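Local coordinates for Glyco_hydro_cc domain-containing protein (Blastomyces gilchristii, PDB 6UB0) that probably hydrolyses beta-1,3-glucan of the curdlan type from chain ends, as a family GH128 exo-beta-1,3-glucanase built on a TIM-barrel catalytic core, at residues A[68-78]-A[104-112]; A[16-24]-A[220-228]. All blocks are in the same frame, centred on the assembly; numbering follows the deposited sequence.

Interaction 1: residues A[68-78]-A[104-112]. With GLC (alpha-D-glucopyranose), chain B.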
ATOM      1  N   LYS A  68     -11.120   9.027  -0.997  1.00 39.67           N
ATOM      2  CA  LYS A  68     -10.293  10.227  -0.726  1.00 37.66           C
ATOM      3  C   LYS A  68      -8.906  10.059  -1.358  1.00 34.30           C
ATOM      4  O   LYS A  68      -8.114  10.997  -1.306  1.00 32.81           O
ATOM      5  CB  LYS A  68     -10.236  10.442   0.785  1.00 40.16           C
ATOM      6  CG  LYS A  68     -11.626  10.535   1.416  1.00 42.03           C
ATOM      7  CD  LYS A  68     -11.662  10.375   2.906  1.00 43.81           C
ATOM      8  CE  LYS A  68     -11.607  11.696   3.645  1.00 47.29           C
ATOM      9  NZ  LYS A  68     -12.406  11.633   4.890  1.00 50.85           N
ATOM     10  N   ASN A  69      -8.589   8.868  -1.834  1.00 31.66           N
ATOM     11  CA  ASN A  69      -7.174   8.497  -2.069  1.00 30.45           C
ATOM     12  C   ASN A  69      -7.084   7.642  -3.325  1.00 27.68           C
ATOM     13  O   ASN A  69      -8.002   6.901  -3.609  1.00 26.32           O
ATOM     14  CB  ASN A  69      -6.558   7.711  -0.903  1.00 29.66           C
ATOM     15  CG  ASN A  69      -6.376   8.514   0.360  1.00 28.98           C
ATOM     16  OD1 ASN A  69      -5.496   9.339   0.429  1.00 29.80           O
ATOM     17  ND2 ASN A  69      -7.242   8.320   1.356  1.00 32.00           N
ATOM     18  N   LEU A  70      -5.976   7.762  -4.052  1.00 27.50           N
ATOM     19  CA  LEU A  70      -5.715   6.913  -5.223  1.00 25.42           C
ATOM     20  C   LEU A  70      -4.277   6.409  -5.121  1.00 24.16           C
ATOM     21  O   LEU A  70      -3.375   7.234  -4.819  1.00 24.46           O
ATOM     22  CB  LEU A  70      -5.856   7.696  -6.523  1.00 27.69           C
ATOM     23  CG  LEU A  70      -7.233   8.287  -6.805  1.00 29.31           C
ATOM     24  CD1 LEU A  70      -7.157   9.209  -8.005  1.00 30.77           C
ATOM     25  CD2 LEU A  70      -8.254   7.193  -7.017  1.00 28.96           C
ATOM     26  N   LEU A  71      -4.059   5.164  -5.511  1.00 23.82           N
ATOM     27  CA  LEU A  71      -2.685   4.550  -5.514  1.00 22.86           C
ATOM     28  C   LEU A  71      -2.180   4.341  -6.949  1.00 22.19           C
ATOM     29  O   LEU A  71      -2.963   3.896  -7.832  1.00 24.02           O
ATOM     30  CB  LEU A  71      -2.660   3.185  -4.824  1.00 23.03           C
ATOM     31  CG  LEU A  71      -2.897   3.185  -3.331  1.00 21.21           C
ATOM     32  CD1 LEU A  71      -3.419   1.835  -2.883  1.00 21.04           C
ATOM     33  CD2 LEU A  71      -1.678   3.609  -2.521  1.00 22.98           C
ATOM     34  N   ALA A  72      -0.868   4.475  -7.121  1.00 23.20           N
ATOM     35  CA  ALA A  72      -0.219   4.279  -8.428  1.00 22.69           C
ATOM     36  C   ALA A  72       0.381   2.872  -8.509  1.00 23.65           C
ATOM     37  O   ALA A  72       0.028   2.029  -7.668  1.00 21.15           O
ATOM     38  CB  ALA A  72       0.817   5.343  -8.634  1.00 24.68           C
ATOM     39  N   PHE A  73       1.309   2.661  -9.450  1.00 22.62           N
ATOM     40  CA  PHE A  73       1.702   1.339  -9.978  1.00 24.38           C
ATOM     41  C   PHE A  73       2.221   0.435  -8.845  1.00 23.43           C
ATOM     42  O   PHE A  73       2.832   0.873  -7.866  1.00 25.11           O
ATOM     43  CB  PHE A  73       2.717   1.548 -11.109  1.00 25.61           C
ATOM     44  CG  PHE A  73       2.476   2.846 -11.866  1.00 27.74           C
ATOM     45  CD1 PHE A  73       1.301   3.050 -12.583  1.00 29.77           C
ATOM     46  CD2 PHE A  73       3.424   3.869 -11.850  1.00 27.59           C
ATOM     47  CE1 PHE A  73       1.063   4.232 -13.281  1.00 29.93           C
ATOM     48  CE2 PHE A  73       3.190   5.060 -12.556  1.00 28.81           C
ATOM     49  CZ  PHE A  73       2.007   5.242 -13.246  1.00 29.92           C
ATOM     50  N   ASN A  74       1.954  -0.848  -9.010  1.00 22.17           N
ATOM     51  CA  ASN A  74       2.414  -1.920  -8.079  1.00 22.25           C
ATOM     52  C   ASN A  74       3.813  -2.427  -8.435  1.00 21.34           C
ATOM     53  O   ASN A  74       3.917  -3.268  -9.329  1.00 23.30           O
ATOM     54  CB  ASN A  74       1.451  -3.078  -8.085  1.00 22.18           C
ATOM     55  CG  ASN A  74       1.662  -3.925  -6.859  1.00 21.80           C
ATOM     56  OD1 ASN A  74       1.527  -3.450  -5.747  1.00 22.77           O
ATOM     57  ND2 ASN A  74       2.079  -5.154  -7.078  1.00 22.35           N
ATOM     58  N   GLU A  75       4.797  -2.090  -7.632  1.00 21.98           N
ATOM     59  CA  GLU A  75       6.164  -2.718  -7.792  1.00 23.33           C
ATOM     60  C   GLU A  75       6.645  -2.534  -9.233  1.00 26.31           C
ATOM     61  O   GLU A  75       6.946  -3.492  -9.978  1.00 27.41           O
ATOM     62  CB  GLU A  75       6.188  -4.178  -7.326  1.00 22.86           C
ATOM     63  CG  GLU A  75       6.148  -4.307  -5.808  1.00 22.60           C
ATOM     64  CD  GLU A  75       6.378  -5.686  -5.250  1.00 23.58           C
ATOM     65  OE1 GLU A  75       6.688  -6.593  -6.074  1.00 25.10           O
ATOM     66  OE2 GLU A  75       6.344  -5.788  -3.979  1.00 23.88           O
ATOM     67  N   PRO A  76       6.786  -1.260  -9.683  1.00 25.02           N
ATOM     68  CA  PRO A  76       7.378  -1.005 -10.997  1.00 26.62           C
ATOM     69  C   PRO A  76       8.839  -1.513 -11.062  1.00 27.20           C
ATOM     70  O   PRO A  76       9.342  -1.813 -12.151  1.00 29.09           O
ATOM     71  CB  PRO A  76       7.236   0.527 -11.120  1.00 25.69           C
ATOM     72  CG  PRO A  76       7.268   1.022  -9.683  1.00 25.02           C
ATOM     73  CD  PRO A  76       6.466  -0.029  -8.946  1.00 25.17           C
ATOM     74  N   ASP A  77       9.481  -1.611  -9.904  1.00 27.38           N
ATOM     75  CA  ASP A  77      10.865  -2.136  -9.724  1.00 29.53           C
ATOM     76  C   ASP A  77      10.947  -3.668  -9.822  1.00 31.89           C
ATOM     77  O   ASP A  77      12.103  -4.166  -9.711  1.00 34.39           O
ATOM     78  CB  ASP A  77      11.453  -1.712  -8.375  1.00 28.59           C
ATOM     79  CG  ASP A  77      10.704  -2.260  -7.152  1.00 29.45           C
ATOM     80  OD1 ASP A  77       9.420  -2.277  -7.176  1.00 27.54           O
ATOM     81  OD2 ASP A  77      11.374  -2.561  -6.161  1.00 30.79           O
ATOM     82  N   ILE A  78       9.876  -4.407 -10.140  1.00 30.82           N
ATOM     83  CA  ILE A  78       9.904  -5.899 -10.243  1.00 32.93           C
ATOM     84  C   ILE A  78       9.355  -6.317 -11.601  1.00 33.19           C
ATOM     85  O   ILE A  78       8.294  -5.864 -11.986  1.00 32.54           O
ATOM     86  CB  ILE A  78       9.140  -6.541  -9.061  1.00 32.67           C
ATOM     87  CG1 ILE A  78       9.782  -6.179  -7.715  1.00 33.50           C
ATOM     88  CG2 ILE A  78       8.955  -8.046  -9.252  1.00 33.83           C
ATOM     89  CD1 ILE A  78      11.088  -6.908  -7.365  1.00 36.92           C
ATOM     90  N   ALA A 104      -8.301  14.161  -4.862  1.00 39.70           N
ATOM     91  CA  ALA A 104      -7.859  12.963  -4.135  1.00 37.21           C
ATOM     92  C   ALA A 104      -6.382  13.096  -3.794  1.00 36.48           C
ATOM     93  O   ALA A 104      -5.628  13.833  -4.529  1.00 35.56           O
ATOM     94  CB  ALA A 104      -8.155  11.759  -4.995  1.00 35.85           C
ATOM     95  N   ARG A 105      -6.012  12.444  -2.696  1.00 34.92           N
ATOM     96  CA  ARG A 105      -4.604  12.317  -2.296  1.00 35.16           C
ATOM     97  C   ARG A 105      -4.029  11.172  -3.145  1.00 33.38           C
ATOM     98  O   ARG A 105      -4.779  10.210  -3.456  1.00 31.58           O
ATOM     99  CB  ARG A 105      -4.541  12.179  -0.781  1.00 35.18           C
ATOM    100  CG  ARG A 105      -5.310  13.275  -0.069  1.00 38.79           C
ATOM    101  CD  ARG A 105      -5.190  13.118   1.417  1.00 39.05           C
ATOM    102  NE  ARG A 105      -3.811  13.276   1.824  1.00 41.28           N
ATOM    103  CZ  ARG A 105      -3.059  12.293   2.300  1.00 42.49           C
ATOM    104  NH1 ARG A 105      -3.562  11.077   2.410  1.00 41.49           N
ATOM    105  NH2 ARG A 105      -1.794  12.517   2.613  1.00 44.37           N
ATOM    106  N   LEU A 106      -2.849  11.423  -3.707  1.00 33.50           N
ATOM    107  CA  LEU A 106      -2.182  10.550  -4.689  1.00 32.51           C
ATOM    108  C   LEU A 106      -1.012   9.860  -3.986  1.00 30.94           C
ATOM    109  O   LEU A 106      -0.162  10.551  -3.310  1.00 29.66           O
ATOM    110  CB  LEU A 106      -1.735  11.403  -5.874  1.00 33.30           C
ATOM    111  CG  LEU A 106      -2.851  12.198  -6.545  1.00 33.18           C
ATOM    112  CD1 LEU A 106      -2.338  13.003  -7.749  1.00 32.81           C
ATOM    113  CD2 LEU A 106      -3.999  11.280  -6.946  1.00 33.55           C
ATOM    114  N   GLY A 107      -0.979   8.529  -4.106  1.00 29.73           N
ATOM    115  CA  GLY A 107       0.072   7.686  -3.534  1.00 26.89           C
ATOM    116  C   GLY A 107       1.055   7.274  -4.597  1.00 26.12           C
ATOM    117  O   GLY A 107       0.648   6.968  -5.697  1.00 24.85           O
ATOM    118  N   SER A 108       2.333   7.346  -4.302  1.00 27.82           N
ATOM    119  CA  SER A 108       3.370   6.980  -5.288  1.00 27.08           C
ATOM    120  C   SER A 108       3.198   5.536  -5.773  1.00 26.66           C
ATOM    121  O   SER A 108       2.505   4.712  -5.169  1.00 25.87           O
ATOM    122  CB  SER A 108       4.716   7.123  -4.675  1.00 28.97           C
ATOM    123  OG  SER A 108       4.998   5.948  -3.969  1.00 27.90           O
ATOM    124  N   PRO A 109       3.870   5.164  -6.869  1.00 25.76           N
ATOM    125  CA  PRO A 109       4.044   3.739  -7.166  1.00 25.61           C
ATOM    126  C   PRO A 109       4.651   3.135  -5.896  1.00 23.92           C
ATOM    127  O   PRO A 109       5.450   3.767  -5.176  1.00 23.89           O
ATOM    128  CB  PRO A 109       4.990   3.733  -8.365  1.00 26.08           C
ATOM    129  CG  PRO A 109       4.845   5.130  -8.935  1.00 26.72           C
ATOM    130  CD  PRO A 109       4.752   6.002  -7.712  1.00 26.66           C
ATOM    131  N   ALA A 110       4.299   1.878  -5.638  1.00 24.06           N
ATOM    132  CA  ALA A 110       4.688   1.137  -4.424  1.00 22.55           C
ATOM    133  C   ALA A 110       5.899   0.248  -4.747  1.00 22.72           C
ATOM    134  O   ALA A 110       5.766  -0.586  -5.645  1.00 22.69           O
ATOM    135  CB  ALA A 110       3.567   0.245  -3.939  1.00 23.12           C
ATOM    136  N   VAL A 111       7.045   0.536  -4.166  1.00 22.91           N
ATOM    137  CA  VAL A 111       8.254  -0.287  -4.451  1.00 24.32           C
ATOM    138  C   VAL A 111       8.357  -1.465  -3.487  1.00 24.82           C
ATOM    139  O   VAL A 111       7.971  -1.359  -2.345  1.00 24.68           O
ATOM    140  CB  VAL A 111       9.518   0.570  -4.504  1.00 25.25           C
ATOM    141  CG1 VAL A 111       9.415   1.448  -5.733  1.00 25.35           C
ATOM    142  CG2 VAL A 111       9.720   1.390  -3.247  1.00 26.03           C
ATOM    143  N   SER A 112       9.132  -2.473  -3.913  1.00 27.51           N
ATOM    144  CA  SER A 112       9.564  -3.616  -3.077  1.00 28.27           C
ATOM    145  C   SER A 112      10.616  -3.147  -2.066  1.00 30.16           C
ATOM    146  O   SER A 112      10.959  -1.955  -2.043  1.00 30.96           O
ATOM    147  CB  SER A 112      10.042  -4.801  -3.917  1.00 29.34           C
ATOM    148  OG  SER A 112      11.353  -4.604  -4.448  1.00 28.79           O
TER
HETATM  149  C1  GLC B   1       4.352  -8.628  -3.887  1.00 34.76           C
HETATM  150  C2  GLC B   1       3.394  -8.329  -5.050  1.00 33.11           C
HETATM  151  C3  GLC B   1       2.429  -9.494  -5.281  1.00 34.24           C
HETATM  152  C4  GLC B   1       3.236 -10.816  -5.393  1.00 35.59           C
HETATM  153  C5  GLC B   1       4.217 -10.977  -4.262  1.00 36.51           C
HETATM  154  C6  GLC B   1       5.077 -12.257  -4.300  1.00 37.79           C
HETATM  155  O1  GLC B   1       3.684  -8.887  -2.643  1.00 36.12           O
HETATM  156  O2  GLC B   1       2.578  -7.140  -4.925  1.00 29.84           O
HETATM  157  O3  GLC B   1       1.648  -9.225  -6.445  1.00 32.54           O
HETATM  158  O4  GLC B   1       2.353 -11.879  -5.266  1.00 40.04           O
HETATM  159  O5  GLC B   1       5.069  -9.831  -4.268  1.00 37.03           O
HETATM  160  O6  GLC B   1       5.283 -12.527  -5.656  1.00 39.32           O
HETATM  161  O   HOH W   1       0.877   2.422  -4.986  1.00 21.77           O

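Interaction 2: residues A[16-24]-A[220-228]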
ATOM      1  N   THR A  16     -15.679  -9.557   5.676  1.00 35.01           N
ATOM      2  CA  THR A  16     -16.635  -9.781   6.798  1.00 36.99           C
ATOM      3  C   THR A  16     -15.911 -10.379   8.020  1.00 36.32           C
ATOM      4  O   THR A  16     -16.222  -9.964   9.140  1.00 40.12           O
ATOM      5  CB  THR A  16     -17.857 -10.573   6.331  1.00 41.01           C
ATOM      6  OG1 THR A  16     -18.672  -9.594   5.679  1.00 42.99           O
ATOM      7  CG2 THR A  16     -18.609 -11.226   7.469  1.00 43.17           C
ATOM      8  N   ALA A  17     -14.934 -11.261   7.837  1.00 35.19           N
ATOM      9  CA  ALA A  17     -14.230 -11.920   8.958  1.00 32.80           C
ATOM     10  C   ALA A  17     -13.554 -10.864   9.836  1.00 30.86           C
ATOM     11  O   ALA A  17     -13.296 -11.166  10.985  1.00 30.12           O
ATOM     12  CB  ALA A  17     -13.257 -12.949   8.457  1.00 33.61           C
ATOM     13  N   PHE A  18     -13.339  -9.657   9.327  1.00 30.62           N
ATOM     14  CA  PHE A  18     -12.623  -8.559  10.027  1.00 32.13           C
ATOM     15  C   PHE A  18     -13.605  -7.497  10.533  1.00 33.98           C
ATOM     16  O   PHE A  18     -13.122  -6.506  11.100  1.00 32.85           O
ATOM     17  CB  PHE A  18     -11.577  -7.950   9.087  1.00 30.92           C
ATOM     18  CG  PHE A  18     -10.458  -8.914   8.820  1.00 31.96           C
ATOM     19  CD1 PHE A  18      -9.426  -9.038   9.741  1.00 31.04           C
ATOM     20  CD2 PHE A  18     -10.445  -9.721   7.685  1.00 31.82           C
ATOM     21  CE1 PHE A  18      -8.395  -9.942   9.534  1.00 31.57           C
ATOM     22  CE2 PHE A  18      -9.419 -10.637   7.486  1.00 31.72           C
ATOM     23  CZ  PHE A  18      -8.394 -10.749   8.411  1.00 30.66           C
ATOM     24  N   GLU A  19     -14.915  -7.713  10.391  1.00 36.90           N
ATOM     25  CA  GLU A  19     -15.963  -6.756  10.857  1.00 39.90           C
ATOM     26  C   GLU A  19     -15.727  -6.330  12.298  1.00 39.07           C
ATOM     27  O   GLU A  19     -15.471  -7.206  13.126  1.00 37.42           O
ATOM     28  CB  GLU A  19     -17.354  -7.369  10.835  1.00 43.18           C
ATOM     29  CG  GLU A  19     -18.306  -6.669   9.907  1.00 47.29           C
ATOM     30  CD  GLU A  19     -19.675  -7.321   9.956  1.00 49.26           C
ATOM     31  OE1 GLU A  19     -20.269  -7.530   8.896  1.00 51.70           O
ATOM     32  OE2 GLU A  19     -20.100  -7.681  11.074  1.00 54.93           O
ATOM     33  N   GLY A  20     -15.837  -5.017  12.559  1.00 39.26           N
ATOM     34  CA  GLY A  20     -15.679  -4.403  13.886  1.00 39.62           C
ATOM     35  C   GLY A  20     -14.252  -4.326  14.375  1.00 40.81           C
ATOM     36  O   GLY A  20     -14.078  -3.854  15.516  1.00 42.50           O
ATOM     37  N   GLY A  21     -13.239  -4.770  13.602  1.00 37.25           N
ATOM     38  CA  GLY A  21     -11.823  -4.495  13.906  1.00 33.86           C
ATOM     39  C   GLY A  21     -11.480  -3.026  13.615  1.00 32.75           C
ATOM     40  O   GLY A  21     -12.310  -2.290  13.097  1.00 28.24           O
ATOM     41  N   PRO A  22     -10.262  -2.538  13.936  1.00 31.82           N
ATOM     42  CA  PRO A  22      -9.903  -1.125  13.744  1.00 31.19           C
ATOM     43  C   PRO A  22      -9.430  -0.806  12.321  1.00 28.36           C
ATOM     44  O   PRO A  22      -8.353  -0.326  12.143  1.00 28.27           O
ATOM     45  CB  PRO A  22      -8.741  -0.905  14.709  1.00 32.90           C
ATOM     46  CG  PRO A  22      -8.088  -2.273  14.818  1.00 33.27           C
ATOM     47  CD  PRO A  22      -9.181  -3.293  14.605  1.00 33.19           C
ATOM     48  N   PHE A  23     -10.310  -1.040  11.364  1.00 27.45           N
ATOM     49  CA  PHE A  23     -10.004  -0.920   9.919  1.00 25.28           C
ATOM     50  C   PHE A  23     -10.687   0.330   9.390  1.00 26.07           C
ATOM     51  O   PHE A  23     -11.826   0.619   9.764  1.00 26.84           O
ATOM     52  CB  PHE A  23     -10.392  -2.212   9.195  1.00 24.38           C
ATOM     53  CG  PHE A  23      -9.691  -3.419   9.768  1.00 23.71           C
ATOM     54  CD1 PHE A  23      -8.338  -3.634   9.575  1.00 23.75           C
ATOM     55  CD2 PHE A  23     -10.376  -4.352  10.499  1.00 24.36           C
ATOM     56  CE1 PHE A  23      -7.699  -4.748  10.109  1.00 22.95           C
ATOM     57  CE2 PHE A  23      -9.753  -5.487  10.981  1.00 23.54           C
ATOM     58  CZ  PHE A  23      -8.411  -5.656  10.848  1.00 23.74           C
ATOM     59  N   SER A  24      -9.981   1.106   8.589  1.00 26.37           N
ATOM     60  CA  SER A  24     -10.565   2.325   8.003  1.00 28.48           C
ATOM     61  C   SER A  24     -10.583   2.178   6.503  1.00 25.74           C
ATOM     62  O   SER A  24     -11.312   2.966   5.888  1.00 28.03           O
ATOM     63  CB  SER A  24      -9.804   3.528   8.467  1.00 30.10           C
ATOM     64  OG  SER A  24      -8.482   3.467   7.998  1.00 29.57           O
ATOM     65  N   LEU A 220     -11.180 -16.857  10.039  1.00 36.85           N
ATOM     66  CA  LEU A 220      -9.890 -16.218  10.435  1.00 37.31           C
ATOM     67  C   LEU A 220      -8.956 -17.334  10.884  1.00 40.11           C
ATOM     68  O   LEU A 220      -9.378 -18.145  11.666  1.00 41.83           O
ATOM     69  CB  LEU A 220     -10.013 -15.224  11.592  1.00 36.86           C
ATOM     70  CG  LEU A 220     -10.634 -13.852  11.324  1.00 36.97           C
ATOM     71  CD1 LEU A 220     -10.580 -13.017  12.584  1.00 38.12           C
ATOM     72  CD2 LEU A 220      -9.937 -13.113  10.203  1.00 35.71           C
ATOM     73  N   THR A 221      -7.715 -17.310  10.418  1.00 39.31           N
ATOM     74  CA  THR A 221      -6.578 -18.046  11.023  1.00 39.89           C
ATOM     75  C   THR A 221      -6.171 -17.334  12.316  1.00 38.33           C
ATOM     76  O   THR A 221      -6.751 -16.298  12.628  1.00 36.00           O
ATOM     77  CB  THR A 221      -5.414 -18.117  10.023  1.00 39.56           C
ATOM     78  OG1 THR A 221      -4.732 -16.860  10.096  1.00 37.26           O
ATOM     79  CG2 THR A 221      -5.878 -18.412   8.612  1.00 39.59           C
ATOM     80  N   SER A 222      -5.149 -17.829  13.030  1.00 40.62           N
ATOM     81  CA  SER A 222      -4.669 -17.191  14.293  1.00 40.14           C
ATOM     82  C   SER A 222      -3.907 -15.903  13.976  1.00 38.66           C
ATOM     83  O   SER A 222      -3.854 -14.968  14.836  1.00 37.19           O
ATOM     84  CB  SER A 222      -3.824 -18.117  15.113  1.00 42.70           C
ATOM     85  OG  SER A 222      -2.455 -17.919  14.818  1.00 43.58           O
ATOM     86  N   VAL A 223      -3.325 -15.855  12.780  1.00 38.72           N
ATOM     87  CA  VAL A 223      -2.667 -14.614  12.287  1.00 37.61           C
ATOM     88  C   VAL A 223      -3.741 -13.541  12.049  1.00 34.50           C
ATOM     89  O   VAL A 223      -3.500 -12.383  12.425  1.00 34.84           O
ATOM     90  CB  VAL A 223      -1.817 -14.912  11.046  1.00 37.41           C
ATOM     91  CG1 VAL A 223      -0.917 -13.728  10.698  1.00 35.81           C
ATOM     92  CG2 VAL A 223      -0.997 -16.181  11.238  1.00 38.79           C
ATOM     93  N   GLY A 224      -4.859 -13.924  11.433  1.00 35.67           N
ATOM     94  CA  GLY A 224      -6.069 -13.096  11.240  1.00 34.65           C
ATOM     95  C   GLY A 224      -6.534 -12.406  12.515  1.00 33.66           C
ATOM     96  O   GLY A 224      -6.761 -11.164  12.505  1.00 29.94           O
ATOM     97  N   LYS A 225      -6.739 -13.178  13.574  1.00 35.50           N
ATOM     98  CA  LYS A 225      -7.175 -12.659  14.899  1.00 34.99           C
ATOM     99  C   LYS A 225      -6.207 -11.614  15.440  1.00 32.22           C
ATOM    100  O   LYS A 225      -6.670 -10.610  15.986  1.00 30.46           O
ATOM    101  CB  LYS A 225      -7.203 -13.768  15.946  1.00 39.45           C
ATOM    102  CG  LYS A 225      -8.399 -14.700  15.899  1.00 42.77           C
ATOM    103  CD  LYS A 225      -8.171 -15.931  16.770  1.00 45.79           C
ATOM    104  CE  LYS A 225      -9.421 -16.755  16.996  1.00 48.41           C
ATOM    105  NZ  LYS A 225      -9.354 -17.521  18.268  1.00 50.53           N
ATOM    106  N   ALA A 226      -4.906 -11.868  15.356  1.00 33.01           N
ATOM    107  CA  ALA A 226      -3.865 -10.937  15.836  1.00 32.86           C
ATOM    108  C   ALA A 226      -3.984  -9.601  15.086  1.00 32.73           C
ATOM    109  O   ALA A 226      -3.863  -8.513  15.715  1.00 35.70           O
ATOM    110  CB  ALA A 226      -2.504 -11.543  15.631  1.00 34.08           C
ATOM    111  N   TYR A 227      -4.099  -9.662  13.755  1.00 32.04           N
ATOM    112  CA  TYR A 227      -4.159  -8.450  12.918  1.00 29.39           C
ATOM    113  C   TYR A 227      -5.422  -7.667  13.309  1.00 29.42           C
ATOM    114  O   TYR A 227      -5.361  -6.445  13.334  1.00 32.17           O
ATOM    115  CB  TYR A 227      -4.146  -8.802  11.434  1.00 27.15           C
ATOM    116  CG  TYR A 227      -4.067  -7.608  10.517  1.00 26.21           C
ATOM    117  CD1 TYR A 227      -3.037  -6.700  10.635  1.00 24.82           C
ATOM    118  CD2 TYR A 227      -4.906  -7.486   9.429  1.00 24.42           C
ATOM    119  CE1 TYR A 227      -2.925  -5.607   9.795  1.00 24.56           C
ATOM    120  CE2 TYR A 227      -4.792  -6.416   8.554  1.00 25.12           C
ATOM    121  CZ  TYR A 227      -3.770  -5.492   8.705  1.00 21.93           C
ATOM    122  OH  TYR A 227      -3.646  -4.395   7.888  1.00 20.84           O
ATOM    123  N   LYS A 228      -6.480  -8.358  13.727  1.00 29.98           N
ATOM    124  CA  LYS A 228      -7.816  -7.762  14.062  1.00 32.48           C
ATOM    125  C   LYS A 228      -7.836  -7.083  15.434  1.00 33.19           C
ATOM    126  O   LYS A 228      -8.684  -6.180  15.587  1.00 36.37           O
ATOM    127  CB  LYS A 228      -8.888  -8.854  14.042  1.00 32.06           C
ATOM    128  CG  LYS A 228     -10.327  -8.363  14.110  1.00 33.66           C
ATOM    129  CD  LYS A 228     -11.272  -9.484  13.795  1.00 35.38           C
ATOM    130  CE  LYS A 228     -12.696  -9.050  13.573  1.00 37.68           C
ATOM    131  NZ  LYS A 228     -13.566 -10.247  13.587  1.00 40.28           N
TER

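Interaction 1: residues A[68-78]-A[104-112]
N69, L70 and L71 pair in parallel with R105, L106 and G107, the short strand axes lying 4.8 Å apart and 17° from parallel. Backbone bonds alternate between the two strands: R105 N to K68 O, L70 N to R105 O (2.8 Å), G107 N to L70 O, and a weak one from A72 N to G107 O. Beyond this, one water donates to both A72 O and S108 O, after which A110 N to F73 O (2.9 Å) and E75 N to A110 O resume the pairing.

Among apolar contacts, the L70 and L106 side chains lie side by side, CD1 to CD2 3.9 Å, and P109 CG meets F73 CD2 at 3.5 Å. L106 and F73 reach helix 86-96; P76 and P109, crossing at about a right angle, reach helix 119-130.

Among polar side chains, S112 N, on the syn lone pair, and S112 OG (2.7 Å) reach D77 OD2 from opposite faces of its plane; G119 N is a further donor. R105 NH1, salt-bridged to E204, gives N69 OD1 a weak bond; the amide's stronger partner is E41, through ND2.

At the sugar, N74 ND2 donates to glucose O2 at 3.0 Å, nearly straight at 171°, and E75 OE2 stands 3.5 Å from glucose C1. In this beta-alpha-beta unit, the bonds flanking N74 are consistent with strand pairing helping to place the N74-E75 backbone, while Q81 and H142 hold the side-chain ends.

Interaction 2: residues A[16-24]-A[220-228]
K228 sets CG anti to its backbone N (chi1 -169°) and continues fully extended, which carries NZ from the helix to A17 O; F18, with CG anti to its carbonyl carbon, presents a ring face to L220. The contact joins the 3-10 segment and type II beta turn (F18 to G21) before strand 23-27 to the C-terminal helix of the TIM-barrel core.

L220 CD2 sits over the F18 face, 3.7 Å from the ring centroid and 25° off its normal, a CH-pi contact; the same methyl is 3.8 Å from A17 CB. F18 CE1 lies at the edge of the Y227 ring, near its plane. Y227 also meets F23, the ring planes 50° apart and the closest atoms, F23 CE1 and Y227 CE2, separated by 3.7 Å. The Y227 hydroxyl is bonded outside this pair, to G6 O and S208 N, which links the helix to two barrel strands.

At the helix start, T221 is the N-cap, its OG1 accepting a nearly straight bond from G224 N. Along the lysine chain, K228 CE passes 3.4 Å from E19 O, and K228 NZ ends 2.8 Å from A17 O, tilted out of that carbonyl's plane.

From the N terminus, the chain runs through strand 5-8 into 16-24, the first half of interaction 2, and returns to it only at 220-228, so that contact closes a loop of 195 intervening residues. Interaction 1 is nested inside: from 68-78 the chain runs through helix 86-96 and comes back at 104-112, with 25 residues between. The loops therefore do not cross. The inner one joins neighbouring parallel strands beside the bound glucose; the outer one brings the start and end of the catalytic core together. The centres of interactions 1 and 2 are about 24 Å apart, and the nearest atoms of the two, about 8 Å apart, do not touch. E41 relates them, bonding N69 by its side chain and S24 by its backbone.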